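Local coordinates for germination protein YpeB (Bacillus megaterium QM B1551, PDB 5BOI) that takes part in the germination of Bacillus spores, this construct being its C-terminal, PepSY-containing region, which probably has an inhibitory role, at residues 14-17 / 18-22; 84-87 / 88-91; 172-175 / 176-179. All coordinates share one frame; numbering follows the deposited sequence.

From the N terminus the contacts come in series, with no nesting and no crossing. Each lies within one continuous run of chain, closing only a helical turn. Interaction 1 falls on helix 12-22, which packs on strands 30-35, 44-50, 57-63 and 69-74. Interaction 2 opens helix 85-98, set against strand 115-123; its centre lies about 26 Å from that of interaction 1, and Phe22 and Phe95 join the two helices edge to face. Interaction 3 ends helix 170-175 in the second family region, about 49 Å from interaction 1 between centres and across the chain's centre from it, where the chain leaves for strand 182-192.

Interaction 1 (14-17 / 18-22); sequences VAKQ and VARSF
Arg20 lies back over the previous turn of helix 12-22, its CG 3.2 Å from the carbonyl O of Lys16. With chi1 at -57°, CG sits beside the backbone N and anti to the carbonyl carbon, and from there the chain runs extended to NE. The two long side chains meet only loosely: Lys16 CG is 4.3 Å from Arg20 NH1, and the like charges stay apart, with 6.3 Å between Lys16 NZ and Arg20 NH1. The Lys16 ammonium instead bonds to the carbonyl O of Ile31, while Arg20 touches the Ile31 side chain. Val18 turns its CG2 branch back toward the start of the helix, 3.3 Å from Val14 O, the same oxygen that receives the Val18 N-H at 3.2 Å in a fairly straight bond (161° at the hydrogen). The bend of Gln17 at chi2 sets NE2 on the Ser21 side, 4.4 Å from Ser21 CB. Arg20 N to Lys16 O and Ser21 N to Gln17 O continue the i to i+4 bonding; Ala19 N to Ala15 O is weak. Ala15 and Ala19 face strand 44-50, and Phe22 meets Phe95, His99 and Phe149 edge to face. This is an amphipathic alpha-helix packed on one face of an antiparallel sheet, the alpha/beta packing of a PepSY-family region.

Interaction 2 (84-87 / 88-91); sequences SLND and AMNK
This is a capped helix start: Ser84 N-caps helix 85-98, and the side chains of the first two turns pack along one another where the helix lies against strand 115-123. Ser84 OG accepts the backbone N-H of Asp87 at 3.0 Å. A chi1 of 63° puts OG between the backbone N and the carbonyl carbon, turned toward that amide. Ser84 O then takes the N-H of Ala88, and Met89, Asn90 and Lys91 bond in the same i to i+4 manner to the carbonyls of Leu85, Asn86 and Asp87.

On the side facing the strand, Leu85 and Met89 cross obliquely. Met89 was modelled in two conformers, so its side-chain contacts hold for one of them and are tentative. In that conformer the chain is extended beyond CG and carries the methyl to the leucine branch point, Met89 CE standing 3.6 Å from Leu85 CG and nearly as close to CD2. Nearer the backbone, Met89 CG rests 3.0 Å from Leu85 O. Both side chains, with that of Ala88, touch Phe118; Ala88 also meets Ile83 and Leu141.

The outer side is polar. Asn86 crosses Met89 at about a right angle, Asn86 OD1 tentatively 3.9 Å from Met89 SD, and turns its amide nitrogen to a water. Asn90, one turn on, gives ND2 to the same water; both bonds measure 3.1 Å from the nitrogen to the water O. One oxygen thus accepts from two amides, with Asn86 ND2 4.5 Å from Asn90 ND2. Lys91 NZ stays 5.3 Å from Asp87 OD2; the charged atoms do not touch, and any attraction is probably modest. Together these features make a serine N-cap on an amphipathic helix, with a probable apolar i/i+4 pair turned to the sheet and a water-bridged asparagine pair turned to solvent.

Interaction 3 (172-175 / 176-179); sequences QAKT and KLNS
The C-terminal end of helix 170-175 is the element here, where the chain unwinds on the surface into the loop that leads to strand 182-192. Lys176 N donates to Ala173 O at 2.9 Å and Leu177 N to Lys174 O at 3.2 Å, so both bonds reach back three residues, as in a 3-10 turn. Each donor stands well above its carbonyl plane, 58° out for Lys176 and 67° for Leu177, away from the lone pairs. Thr175 OG1, swung by chi1 back along the turn, gives Gln172 O a short bond, 2.6 Å, lying in the carbonyl plane on a lone pair. Thr175 N adds a weak bond to that oxygen. Lys176 runs side by side with Thr175: its chi1 of -57° sets Lys176 CG 3.3 Å from Gln172 O, beside the oxygen that the threonine holds, and the bend at chi2 then brings Lys176 CD 3.8 Å from Thr175 OG1. Leu177 CD1 comes 4.3 Å from Lys174 CG, and the leucine packs on Phe204, Ile215 and Ile217 of the neighbouring strands; Ala173 packs on Tyr202 and Phe204. The Gln172 amide oxygen is bonded to Ser169 N, just before the helix. The last carbonyls of the turn are thus served by a side-chain hydroxyl and by out-of-plane i+3 backbone N-H groups in place of the i+4 amides of a continuing alpha-helix, consistent with the chain leaving the helix here.

Interaction 1 (14-17 / 18-22)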
loop_
_atom_site.group_PDB
_atom_site.type_symbol
_atom_site.label_atom_id
_atom_site.label_comp_id
_atom_site.label_asym_id
_atom_site.label_seq_id
_atom_site.Cartn_x
_atom_site.Cartn_y
_atom_site.Cartn_z
ATOM N N VAL A 14 -6.559 -21.248 13.127
ATOM C CA VAL A 14 -5.938 -21.034 11.825
ATOM C C VAL A 14 -5.473 -19.585 11.678
ATOM O O VAL A 14 -4.379 -19.320 11.177
ATOM C CB VAL A 14 -6.906 -21.388 10.677
ATOM C CG1 VAL A 14 -6.343 -20.932 9.340
ATOM C CG2 VAL A 14 -7.192 -22.883 10.665
ATOM N N ALA A 15 -6.308 -18.652 12.128
ATOM C CA ALA A 15 -5.965 -17.234 12.086
ATOM C C ALA A 15 -4.697 -16.964 12.898
ATOM O O ALA A 15 -3.946 -16.036 12.607
ATOM C CB ALA A 15 -7.125 -16.389 12.602
ATOM N N LYS A 16 -4.462 -17.792 13.911
ATOM C CA LYS A 16 -3.264 -17.700 14.737
ATOM C C LYS A 16 -1.993 -17.988 13.934
ATOM O O LYS A 16 -0.975 -17.319 14.101
ATOM C CB LYS A 16 -3.367 -18.672 15.915
ATOM C CG LYS A 16 -3.083 -18.068 17.279
ATOM C CD LYS A 16 -4.357 -17.977 18.106
ATOM C CE LYS A 16 -4.055 -17.689 19.565
ATOM N NZ LYS A 16 -4.958 -16.643 20.119
ATOM N N GLN A 17 -2.055 -18.985 13.060
ATOM C CA GLN A 17 -0.869 -19.425 12.334
ATOM C C GLN A 17 -0.533 -18.457 11.206
ATOM O O GLN A 17 0.632 -18.282 10.845
ATOM C CB GLN A 17 -1.072 -20.847 11.793
ATOM C CG GLN A 17 0.005 -21.320 10.825
ATOM C CD GLN A 17 -0.373 -21.092 9.371
ATOM O OE1 GLN A 17 -1.547 -21.173 9.003
ATOM N NE2 GLN A 17 0.620 -20.794 8.540
ATOM N N VAL A 18 -1.560 -17.830 10.645
ATOM C CA VAL A 18 -1.346 -16.778 9.664
ATOM C C VAL A 18 -0.486 -15.689 10.292
ATOM O O VAL A 18 0.529 -15.272 9.727
ATOM C CB VAL A 18 -2.683 -16.191 9.167
ATOM C CG1 VAL A 18 -2.447 -15.188 8.049
ATOM C CG2 VAL A 18 -3.592 -17.311 8.685
ATOM N N ALA A 19 -0.892 -15.267 11.484
ATOM C CA ALA A 19 -0.197 -14.227 12.232
ATOM C C ALA A 19 1.276 -14.566 12.478
ATOM O O ALA A 19 2.161 -13.750 12.215
ATOM C CB ALA A 19 -0.914 -13.975 13.562
ATOM N N ARG A 20 1.534 -15.768 12.984
ATOM C CA ARG A 20 2.896 -16.191 13.296
ATOM C C ARG A 20 3.813 -16.068 12.078
ATOM O O ARG A 20 4.931 -15.554 12.173
ATOM C CB ARG A 20 2.898 -17.629 13.813
ATOM C CG ARG A 20 2.026 -17.849 15.036
ATOM C CD ARG A 20 2.360 -19.170 15.723
ATOM N NE ARG A 20 1.443 -19.455 16.823
ATOM C CZ ARG A 20 1.562 -18.950 18.048
ATOM N NH1 ARG A 20 0.678 -19.265 18.984
ATOM N NH2 ARG A 20 2.562 -18.124 18.335
ATOM N N SER A 21 3.319 -16.532 10.935
ATOM C CA SER A 21 4.066 -16.497 9.682
ATOM C C SER A 21 4.292 -15.078 9.152
ATOM O O SER A 21 5.416 -14.701 8.811
ATOM C CB SER A 21 3.337 -17.331 8.632
ATOM O OG SER A 21 4.209 -17.696 7.581
ATOM N N PHE A 22 3.216 -14.299 9.086
ATOM C CA PHE A 22 3.253 -12.930 8.572
ATOM C C PHE A 22 4.161 -12.008 9.388
ATOM O O PHE A 22 4.845 -11.144 8.835
ATOM C CB PHE A 22 1.833 -12.365 8.546
ATOM C CG PHE A 22 1.667 -11.142 7.690
ATOM C CD1 PHE A 22 1.598 -11.248 6.306
ATOM C CD2 PHE A 22 1.548 -9.890 8.270
ATOM C CE1 PHE A 22 1.426 -10.118 5.518
ATOM C CE2 PHE A 22 1.371 -8.755 7.487
ATOM C CZ PHE A 22 1.311 -8.874 6.107
#

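Interaction 2 (84-87 / 88-91)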
loop_
_atom_site.group_PDB
_atom_site.type_symbol
_atom_site.label_atom_id
_atom_site.label_comp_id
_atom_site.label_asym_id
_atom_site.label_seq_id
_atom_site.Cartn_x
_atom_site.Cartn_y
_atom_site.Cartn_z
ATOM N N SER A 84 18.905 3.387 5.696
ATOM C CA SER A 84 18.351 4.472 4.884
ATOM C C SER A 84 16.884 4.231 4.536
ATOM O O SER A 84 16.400 3.091 4.608
ATOM C CB SER A 84 19.159 4.647 3.594
ATOM O OG SER A 84 19.083 3.481 2.799
ATOM N N LEU A 85 16.197 5.301 4.130
ATOM C CA LEU A 85 14.838 5.186 3.630
ATOM C C LEU A 85 14.840 4.289 2.406
ATOM O O LEU A 85 13.933 3.486 2.208
ATOM C CB LEU A 85 14.250 6.563 3.285
ATOM C CG LEU A 85 12.757 6.520 2.961
ATOM C CD1 LEU A 85 11.962 5.949 4.124
ATOM C CD2 LEU A 85 12.225 7.913 2.605
ATOM N N ASN A 86 15.872 4.427 1.584
ATOM C CA ASN A 86 15.987 3.610 0.386
ATOM C C ASN A 86 16.106 2.122 0.721
ATOM O O ASN A 86 15.474 1.291 0.082
ATOM C CB ASN A 86 17.180 4.053 -0.446
ATOM C CG ASN A 86 17.176 3.438 -1.826
ATOM O OD1 ASN A 86 16.142 3.403 -2.502
ATOM N ND2 ASN A 86 18.329 2.921 -2.243
ATOM N N ASP A 87 16.904 1.794 1.736
ATOM C CA ASP A 87 17.004 0.413 2.200
ATOM C C ASP A 87 15.669 -0.099 2.732
ATOM O O ASP A 87 15.299 -1.261 2.498
ATOM C CB ASP A 87 18.082 0.273 3.289
ATOM C CG ASP A 87 19.491 0.369 2.730
ATOM O OD1 ASP A 87 19.680 0.102 1.527
ATOM O OD2 ASP A 87 20.419 0.675 3.496
ATOM N N ALA A 88 14.940 0.770 3.420
ATOM C CA ALA A 88 13.647 0.377 3.977
ATOM C C ALA A 88 12.687 0.081 2.823
ATOM O O ALA A 88 11.915 -0.867 2.893
ATOM C CB ALA A 88 13.091 1.457 4.883
ATOM N N MET A 89 12.759 0.908 1.778
ATOM C CA MET A 89 11.935 0.761 0.570
ATOM C C MET A 89 12.103 -0.640 -0.005
ATOM O O MET A 89 11.128 -1.310 -0.352
ATOM C CB MET A 89 12.330 1.794 -0.494
ATOM C CG MET A 89 12.090 3.248 -0.123
ATOM S SD MET A 89 12.560 4.425 -1.415
ATOM C CE MET A 89 12.365 5.985 -0.604
ATOM N N ASN A 90 13.357 -1.068 -0.100
ATOM C CA ASN A 90 13.686 -2.376 -0.668
ATOM C C ASN A 90 13.163 -3.530 0.165
ATOM O O ASN A 90 12.654 -4.521 -0.380
ATOM C CB ASN A 90 15.199 -2.513 -0.849
ATOM C CG ASN A 90 15.725 -1.622 -1.948
ATOM O OD1 ASN A 90 14.969 -1.203 -2.829
ATOM N ND2 ASN A 90 17.021 -1.325 -1.909
ATOM N N LYS A 91 13.305 -3.394 1.480
ATOM C CA LYS A 91 12.816 -4.383 2.430
ATOM C C LYS A 91 11.294 -4.518 2.394
ATOM O O LYS A 91 10.757 -5.634 2.481
ATOM C CB LYS A 91 13.280 -4.019 3.831
ATOM C CG LYS A 91 14.800 -4.152 4.004
ATOM C CD LYS A 91 15.198 -4.088 5.466
ATOM C CE LYS A 91 16.655 -4.512 5.659
ATOM N NZ LYS A 91 17.627 -3.642 4.943
HETATM O O HOH W 1 18.464 0.352 -4.026
#

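Interaction 3 (172-175 / 176-179)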
loop_
_atom_site.group_PDB
_atom_site.type_symbol
_atom_site.label_atom_id
_atom_site.label_comp_id
_atom_site.label_asym_id
_atom_site.label_seq_id
_atom_site.Cartn_x
_atom_site.Cartn_y
_atom_site.Cartn_z
ATOM N N GLN A 172 0.155 13.498 -27.141
ATOM C CA GLN A 172 -0.797 14.595 -26.970
ATOM C C GLN A 172 -0.954 14.936 -25.474
ATOM O O GLN A 172 -0.937 16.106 -25.085
ATOM C CB GLN A 172 -2.143 14.223 -27.606
ATOM C CG GLN A 172 -2.101 14.226 -29.148
ATOM C CD GLN A 172 -3.204 13.406 -29.810
ATOM O OE1 GLN A 172 -4.007 12.748 -29.147
ATOM N NE2 GLN A 172 -3.250 13.458 -31.138
ATOM N N ALA A 173 -1.070 13.907 -24.640
ATOM C CA ALA A 173 -1.135 14.103 -23.187
ATOM C C ALA A 173 0.037 14.919 -22.661
ATOM O O ALA A 173 -0.139 15.830 -21.845
ATOM C CB ALA A 173 -1.178 12.772 -22.478
ATOM N N LYS A 174 1.230 14.583 -23.139
ATOM C CA LYS A 174 2.461 15.223 -22.689
ATOM C C LYS A 174 2.495 16.704 -23.040
ATOM O O LYS A 174 3.100 17.492 -22.317
ATOM C CB LYS A 174 3.677 14.492 -23.287
ATOM C CG LYS A 174 5.045 14.937 -22.765
ATOM C CD LYS A 174 6.143 13.943 -23.168
ATOM C CE LYS A 174 7.546 14.526 -23.013
ATOM N NZ LYS A 174 8.606 13.466 -22.977
ATOM N N THR A 175 1.837 17.100 -24.129
ATOM C CA THR A 175 1.827 18.520 -24.479
ATOM C C THR A 175 0.919 19.298 -23.534
ATOM O O THR A 175 0.966 20.530 -23.478
ATOM C CB THR A 175 1.363 18.755 -25.924
ATOM O OG1 THR A 175 -0.016 18.386 -26.050
ATOM C CG2 THR A 175 2.198 17.932 -26.893
ATOM N N LYS A 176 0.101 18.570 -22.782
ATOM C CA LYS A 176 -0.836 19.188 -21.853
ATOM C C LYS A 176 -0.137 19.606 -20.568
ATOM O O LYS A 176 -0.672 20.395 -19.793
ATOM C CB LYS A 176 -1.989 18.226 -21.558
ATOM C CG LYS A 176 -2.729 17.766 -22.816
ATOM C CD LYS A 176 -3.024 18.935 -23.750
ATOM C CE LYS A 176 -4.125 18.601 -24.747
ATOM N NZ LYS A 176 -4.099 19.495 -25.938
ATOM N N LEU A 177 1.069 19.084 -20.352
ATOM C CA LEU A 177 1.874 19.454 -19.194
ATOM C C LEU A 177 2.288 20.910 -19.255
ATOM O O LEU A 177 2.212 21.545 -20.305
ATOM C CB LEU A 177 3.126 18.587 -19.092
ATOM C CG LEU A 177 2.842 17.132 -18.747
ATOM C CD1 LEU A 177 4.124 16.311 -18.771
ATOM C CD2 LEU A 177 2.143 17.031 -17.397
ATOM N N ASN A 178 2.734 21.434 -18.121
ATOM C CA ASN A 178 3.275 22.780 -18.096
ATOM C C ASN A 178 4.677 22.766 -18.685
ATOM O O ASN A 178 5.391 21.768 -18.590
ATOM C CB ASN A 178 3.269 23.347 -16.674
ATOM C CG ASN A 178 1.888 23.810 -16.238
ATOM O OD1 ASN A 178 0.991 23.979 -17.064
ATOM N ND2 ASN A 178 1.713 24.026 -14.937
ATOM N N SER A 179 5.060 23.877 -19.300
ATOM C CA SER A 179 6.301 23.967 -20.059
ATOM C C SER A 179 7.543 23.680 -19.214
ATOM O O SER A 179 8.574 23.255 -19.732
ATOM C CB SER A 179 6.411 25.355 -20.691
ATOM O OG SER A 179 5.179 25.754 -21.264
#